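Long-range contacts in Exo-beta-1,4-mannosidase (Rhizomucor miehei, PDB 4LYP), which probably hydrolyses beta-1,4-linked mannosides from their non-reducing ends, releasing mannose, as a TIM-barrel beta-mannosidase of glycoside hydrolase family 5: residues A[246-251]-A[280-285]; A[262-267]-A[287-292]. All coordinates share one frame; numbering follows the deposited sequence.

Contact 1 (A[246-251]-A[280-285])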
loop_
_atom_site.group_PDB
_atom_site.type_symbol
_atom_site.label_atom_id
_atom_site.label_comp_id
_atom_site.label_asym_id
_atom_site.label_seq_id
_atom_site.Cartn_x
_atom_site.Cartn_y
_atom_site.Cartn_z
ATOM N N TRP A 246 10.236 -5.161 17.882
ATOM C CA TRP A 246 10.282 -3.974 17.008
ATOM C C TRP A 246 8.856 -3.520 16.683
ATOM O O TRP A 246 8.557 -2.326 16.768
ATOM C CB TRP A 246 11.090 -4.281 15.776
ATOM C CG TRP A 246 11.141 -3.194 14.767
ATOM C CD1 TRP A 246 11.954 -2.108 14.791
ATOM C CD2 TRP A 246 10.324 -3.085 13.545
ATOM N NE1 TRP A 246 11.740 -1.312 13.672
ATOM C CE2 TRP A 246 10.762 -1.880 12.882
ATOM C CE3 TRP A 246 9.303 -3.857 12.982
ATOM C CZ2 TRP A 246 10.216 -1.465 11.683
ATOM C CZ3 TRP A 246 8.806 -3.457 11.730
ATOM C CH2 TRP A 246 9.232 -2.248 11.117
ATOM N N PHE A 247 7.957 -4.467 16.362
ATOM C CA PHE A 247 6.584 -4.096 16.166
ATOM C C PHE A 247 6.028 -3.445 17.403
ATOM O O PHE A 247 5.274 -2.443 17.288
ATOM C CB PHE A 247 5.727 -5.302 15.810
ATOM C CG PHE A 247 5.940 -5.794 14.411
ATOM C CD1 PHE A 247 5.406 -5.098 13.291
ATOM C CD2 PHE A 247 6.694 -6.975 14.153
ATOM C CE1 PHE A 247 5.588 -5.558 12.013
ATOM C CE2 PHE A 247 6.861 -7.418 12.837
ATOM C CZ PHE A 247 6.299 -6.711 11.773
ATOM N N GLU A 248 6.302 -3.980 18.592
ATOM C CA GLU A 248 5.756 -3.384 19.824
ATOM C C GLU A 248 6.247 -1.955 19.987
ATOM O O GLU A 248 5.512 -1.004 20.262
ATOM C CB GLU A 248 6.197 -4.242 21.034
ATOM C CG GLU A 248 5.717 -3.698 22.371
ATOM C CD GLU A 248 4.250 -3.822 22.410
ATOM O OE1 GLU A 248 3.670 -4.870 22.029
ATOM O OE2 GLU A 248 3.671 -2.871 22.882
ATOM N N GLU A 249 7.553 -1.760 19.781
ATOM C CA GLU A 249 8.110 -0.447 20.043
ATOM C C GLU A 249 7.634 0.590 19.028
ATOM O O GLU A 249 7.318 1.716 19.405
ATOM C CB GLU A 249 9.642 -0.605 20.028
ATOM C CG GLU A 249 10.372 0.447 20.823
ATOM C CD GLU A 249 11.108 1.190 19.827
ATOM O OE1 GLU A 249 12.381 1.177 19.723
ATOM O OE2 GLU A 249 10.345 1.728 19.063
ATOM N N ILE A 250 7.677 0.254 17.733
ATOM C CA ILE A 250 7.329 1.269 16.747
ATOM C C ILE A 250 5.852 1.557 16.790
ATOM O O ILE A 250 5.427 2.705 16.643
ATOM C CB ILE A 250 7.831 0.926 15.325
ATOM C CG1 ILE A 250 9.305 0.616 15.169
ATOM C CG2 ILE A 250 7.508 2.121 14.378
ATOM C CD1 ILE A 250 10.186 1.798 15.596
ATOM N N SER A 251 5.010 0.504 16.961
ATOM C CA SER A 251 3.562 0.782 17.001
ATOM C C SER A 251 3.211 1.714 18.178
ATOM O O SER A 251 2.370 2.565 18.057
ATOM C CB SER A 251 2.771 -0.510 17.063
ATOM O OG SER A 251 3.020 -1.247 18.290
ATOM N N HIS A 280 1.093 -8.751 14.616
ATOM C CA HIS A 280 -0.238 -8.186 14.921
ATOM C C HIS A 280 -0.657 -8.283 16.387
ATOM O O HIS A 280 -1.572 -7.547 16.765
ATOM C CB HIS A 280 -1.292 -8.873 14.065
ATOM C CG HIS A 280 -1.094 -8.643 12.597
ATOM N ND1 HIS A 280 -0.911 -9.633 11.697
ATOM C CD2 HIS A 280 -1.184 -7.478 11.859
ATOM C CE1 HIS A 280 -0.787 -9.096 10.450
ATOM N NE2 HIS A 280 -0.986 -7.811 10.535
ATOM N N ASP A 281 -0.054 -9.185 17.185
ATOM C CA ASP A 281 -0.527 -9.358 18.558
ATOM C C ASP A 281 0.163 -8.341 19.470
ATOM O O ASP A 281 1.034 -8.677 20.276
ATOM C CB ASP A 281 -0.286 -10.808 19.011
ATOM C CG ASP A 281 -0.908 -11.116 20.361
ATOM O OD1 ASP A 281 -1.726 -10.345 20.824
ATOM O OD2 ASP A 281 -0.553 -12.155 20.913
ATOM N N HIS A 282 -0.243 -7.095 19.339
ATOM C CA HIS A 282 0.297 -5.980 20.083
ATOM C C HIS A 282 -0.817 -5.029 20.399
ATOM O O HIS A 282 -1.699 -4.819 19.523
ATOM C CB HIS A 282 1.397 -5.218 19.304
ATOM C CG HIS A 282 2.571 -6.111 18.953
ATOM N ND1 HIS A 282 3.516 -6.462 19.842
ATOM C CD2 HIS A 282 2.845 -6.795 17.810
ATOM C CE1 HIS A 282 4.357 -7.336 19.294
ATOM N NE2 HIS A 282 3.936 -7.557 18.015
ATOM N N LYS A 283 -0.774 -4.377 21.555
ATOM C CA LYS A 283 -1.837 -3.483 21.930
ATOM C C LYS A 283 -2.027 -2.369 20.866
ATOM O O LYS A 283 -3.164 -1.871 20.648
ATOM C CB LYS A 283 -1.503 -2.817 23.302
ATOM C CG LYS A 283 -2.552 -1.795 23.782
ATOM C CD LYS A 283 -2.278 -1.395 25.194
ATOM C CE LYS A 283 -3.439 -0.602 25.834
ATOM N NZ LYS A 283 -4.817 -1.030 25.465
ATOM N N ASN A 284 -0.918 -1.867 20.310
ATOM C CA ASN A 284 -0.993 -0.694 19.438
ATOM C C ASN A 284 -0.942 -1.079 17.971
ATOM O O ASN A 284 -0.643 -0.225 17.131
ATOM C CB ASN A 284 0.055 0.338 19.813
ATOM C CG ASN A 284 -0.229 0.862 21.176
ATOM O OD1 ASN A 284 -1.353 1.260 21.436
ATOM N ND2 ASN A 284 0.776 0.839 22.083
ATOM N N ILE A 285 -1.265 -2.333 17.643
ATOM C CA ILE A 285 -1.615 -2.710 16.276
ATOM C C ILE A 285 -3.102 -2.944 16.267
ATOM O O ILE A 285 -3.586 -3.927 16.840
ATOM C CB ILE A 285 -0.799 -3.926 15.776
ATOM C CG1 ILE A 285 0.704 -3.618 15.713
ATOM C CG2 ILE A 285 -1.358 -4.409 14.414
ATOM C CD1 ILE A 285 1.141 -2.636 14.643
HETATM O O HOH W 1 1.868 -2.217 20.791
HETATM O O HOH W 2 1.288 -4.990 23.412
#

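Contact 2 (A[262-267]-A[287-292])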
loop_
_atom_site.group_PDB
_atom_site.type_symbol
_atom_site.label_atom_id
_atom_site.label_comp_id
_atom_site.label_asym_id
_atom_site.label_seq_id
_atom_site.Cartn_x
_atom_site.Cartn_y
_atom_site.Cartn_z
ATOM N N LEU A 262 -5.768 4.959 14.209
ATOM C CA LEU A 262 -5.402 3.543 14.110
ATOM C C LEU A 262 -3.952 3.356 13.642
ATOM O O LEU A 262 -3.409 4.219 12.933
ATOM C CB LEU A 262 -6.351 2.837 13.156
ATOM C CG LEU A 262 -7.823 2.905 13.526
ATOM C CD1 LEU A 262 -8.675 2.190 12.449
ATOM C CD2 LEU A 262 -8.078 2.312 14.930
ATOM N N VAL A 263 -3.392 2.207 14.003
ATOM C CA VAL A 263 -2.042 1.820 13.618
ATOM C C VAL A 263 -2.081 0.460 12.992
ATOM O O VAL A 263 -2.715 -0.495 13.517
ATOM C CB VAL A 263 -1.077 1.879 14.825
ATOM C CG1 VAL A 263 0.346 1.485 14.413
ATOM C CG2 VAL A 263 -1.093 3.263 15.441
ATOM N N SER A 264 -1.339 0.319 11.899
ATOM C CA SER A 264 -1.188 -0.918 11.166
ATOM C C SER A 264 0.267 -1.320 10.955
ATOM O O SER A 264 1.146 -0.463 10.971
ATOM C CB SER A 264 -1.830 -0.637 9.719
ATOM O OG SER A 264 -1.608 -1.699 8.845
ATOM N N ALA A 265 0.527 -2.635 10.789
ATOM C CA ALA A 265 1.857 -3.161 10.637
ATOM C C ALA A 265 2.350 -3.242 9.207
ATOM O O ALA A 265 3.553 -3.386 8.996
ATOM C CB ALA A 265 1.921 -4.541 11.256
ATOM N N GLY A 266 1.474 -3.274 8.192
ATOM C CA GLY A 266 1.869 -3.429 6.773
ATOM C C GLY A 266 2.308 -4.795 6.354
ATOM O O GLY A 266 3.013 -4.902 5.320
ATOM N N LEU A 267 1.940 -5.848 7.099
ATOM C CA LEU A 267 2.443 -7.160 6.798
ATOM C C LEU A 267 1.778 -7.817 5.594
ATOM O O LEU A 267 0.576 -7.645 5.341
ATOM C CB LEU A 267 2.202 -8.087 7.999
ATOM C CG LEU A 267 3.144 -9.252 8.137
ATOM C CD1 LEU A 267 4.534 -8.803 8.645
ATOM C CD2 LEU A 267 2.555 -10.386 8.988
ATOM N N TYR A 287 -5.408 -3.323 13.688
ATOM C CA TYR A 287 -6.019 -4.202 12.735
ATOM C C TYR A 287 -4.954 -4.947 11.981
ATOM O O TYR A 287 -3.764 -4.628 12.166
ATOM C CB TYR A 287 -7.041 -3.527 11.773
ATOM C CG TYR A 287 -6.379 -2.562 10.810
ATOM C CD1 TYR A 287 -6.130 -1.231 11.142
ATOM C CD2 TYR A 287 -6.075 -2.986 9.501
ATOM C CE1 TYR A 287 -5.599 -0.308 10.206
ATOM C CE2 TYR A 287 -5.551 -2.107 8.544
ATOM C CZ TYR A 287 -5.315 -0.794 8.917
ATOM O OH TYR A 287 -4.794 0.118 8.002
ATOM N N THR A 288 -5.365 -5.936 11.189
ATOM C CA THR A 288 -4.411 -6.836 10.493
ATOM C C THR A 288 -4.516 -6.661 8.991
ATOM O O THR A 288 -5.565 -6.217 8.495
ATOM C CB THR A 288 -4.587 -8.281 10.944
ATOM O OG1 THR A 288 -5.793 -8.829 10.366
ATOM C CG2 THR A 288 -4.703 -8.378 12.483
ATOM N N THR A 289 -3.474 -7.037 8.277
ATOM C CA THR A 289 -3.448 -6.932 6.831
ATOM C C THR A 289 -2.897 -8.196 6.257
ATOM O O THR A 289 -2.195 -8.951 6.907
ATOM C CB THR A 289 -2.671 -5.749 6.300
ATOM O OG1 THR A 289 -1.270 -5.873 6.601
ATOM C CG2 THR A 289 -3.181 -4.440 6.806
ATOM N N CYS A 290 -3.187 -8.392 4.940
ATOM C CA CYS A 290 -2.502 -9.369 4.129
ATOM C C CYS A 290 -2.310 -8.811 2.743
ATOM O O CYS A 290 -3.049 -7.890 2.303
ATOM C CB CYS A 290 -3.291 -10.719 4.171
ATOM S SG CYS A 290 -4.955 -10.662 3.523
ATOM N N HIS A 291 -1.268 -9.323 2.069
ATOM C CA HIS A 291 -0.955 -8.962 0.681
ATOM C C HIS A 291 -0.838 -10.277 -0.035
ATOM O O HIS A 291 -0.073 -11.163 0.374
ATOM C CB HIS A 291 0.412 -8.300 0.574
ATOM C CG HIS A 291 0.595 -6.988 1.296
ATOM N ND1 HIS A 291 1.725 -6.240 1.185
ATOM C CD2 HIS A 291 -0.226 -6.316 2.148
ATOM C CE1 HIS A 291 1.616 -5.149 1.949
ATOM N NE2 HIS A 291 0.459 -5.169 2.542
ATOM N N CYS A 292 -1.587 -10.491 -1.154
ATOM C CA CYS A 292 -1.585 -11.769 -1.840
ATOM C C CYS A 292 -1.014 -11.601 -3.252
ATOM O O CYS A 292 -1.604 -10.834 -4.076
ATOM C CB CYS A 292 -3.025 -12.306 -1.920
ATOM S SG CYS A 292 -3.040 -13.955 -2.740
HETATM O O HOH W 3 -1.962 -3.966 10.300
HETATM O O HOH W 4 -0.365 -5.666 9.029
#

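Contact 1 (A[246-251]-A[280-285])
His282 and Glu248 make the direct polar link between helix 244-257 and the loop that follows helix 273-280. His282 ND1 donates to Glu248 OE1 at 2.7 Å, the N-H...O angle being 155°. Glu248 OE1 lies near the imidazole plane, but the N-H approaches on the anti side of the carboxylate and tilted out of its plane, ring and carboxylate planes being 57° apart. Glutamate suits this place because its chain can fold back: CG leaves anti to the backbone N, then the bend at chi2 (67°) turns the carboxylate toward the loop.

Two waters extend the carboxylate's reach. Water 1 gives one hydrogen to Glu248 OE2 and the other to Ser251 OG (2.9 Å), and accepts from Asn284 N (2.8 Å). Water 2 joins Glu248 OE1 to Lys283 N. The two amides served belong to the middle residues of the type I turn from His282 to Ile285. Ser251 OG in turn donates to Phe247 O at 2.7 Å, one turn back in the helix, and is thereby held ready to accept from the water.

Packing fills the remainder. Phe247 CB lies 3.6 Å from His282 NE2, while the small side chain of Ser251 lets the loop come close, its CB 3.4 Å from Asn284 O and 3.6 Å from Ile285 CD1. The side-chain ND2 of Asn284 is hydrogen-bonded to Thr252 OG1, in the same helix.

His282 NE2 is also hydrogen-bonded, to the carbonyl oxygen of Arg278. Since both ring nitrogens face acceptors, the imidazole is probably protonated twice, a state the nearby carboxylate would favour.

Contact 2 (A[262-267]-A[287-292])
Thr289 reaches across to Leu267, its OG1 donating to the Leu267 carbonyl oxygen at 2.9 Å, in the carbonyl plane and on a lone pair. With chi1 at 66° the hydroxyl sits between the backbone N and the carbonyl carbon, and CG2 is turned instead toward Ser264 OG, 3.8 Å away. Threonine suits the place because its hydroxyl bonds to Leu267 O while its methyl packs against the Ser264 side chain. The same Leu267 O lies over one face of the His291 ring, 3.6 Å from CD2. Farther back, Ser264 CB packs obliquely on the phenol of Tyr287, 3.5 Å from OH.

Waters fill in between the two segments. Water 3 bridges Ala265 N and Tyr287 O, 2.7 Å from the latter, and also binds Ser264 OG. Water 4 accepts from Leu267 N and donates to Thr289 OG1 at 2.6 Å. Strands 262-264 and 288-292 are successive strands of the TIM barrel, and here solvent and side chains do much of the joining. Gly266, at a positive phi of 74°, turns the chain beyond the first strand.

The next shell fixes the polar ends. Tyr287 OH is bonded to Ser232 OG and Ser264 OG to Gln234 NE2, both on strand 230-234. His291 is held through NE2 by Glu336 OE2 and through ND1 by Glu238 OE2, the latter residue lining a guanidine site.

In the fold
The two contacts have centres 11 Å apart and alternate along the chain: helix 244-257 leads into strand 262-264, and helix 273-280 with its loop into strand 288-292. Contact 1 lies on the outside of the barrel, its centre about 19 Å from the centre of the chain, and contact 2 in the wall, its centre about 9 Å from the same point. They meet where Asn284 O packs 3.2 Å from Val263 CB and where His280 NE2 comes to 3.4 Å from Thr289 N. Contact 2 reaches the pocket, the side chain of His291 being about 5 Å from the guanidine at the site lined by Glu238, whereas contact 1 joins the outer layer that surrounds the strands.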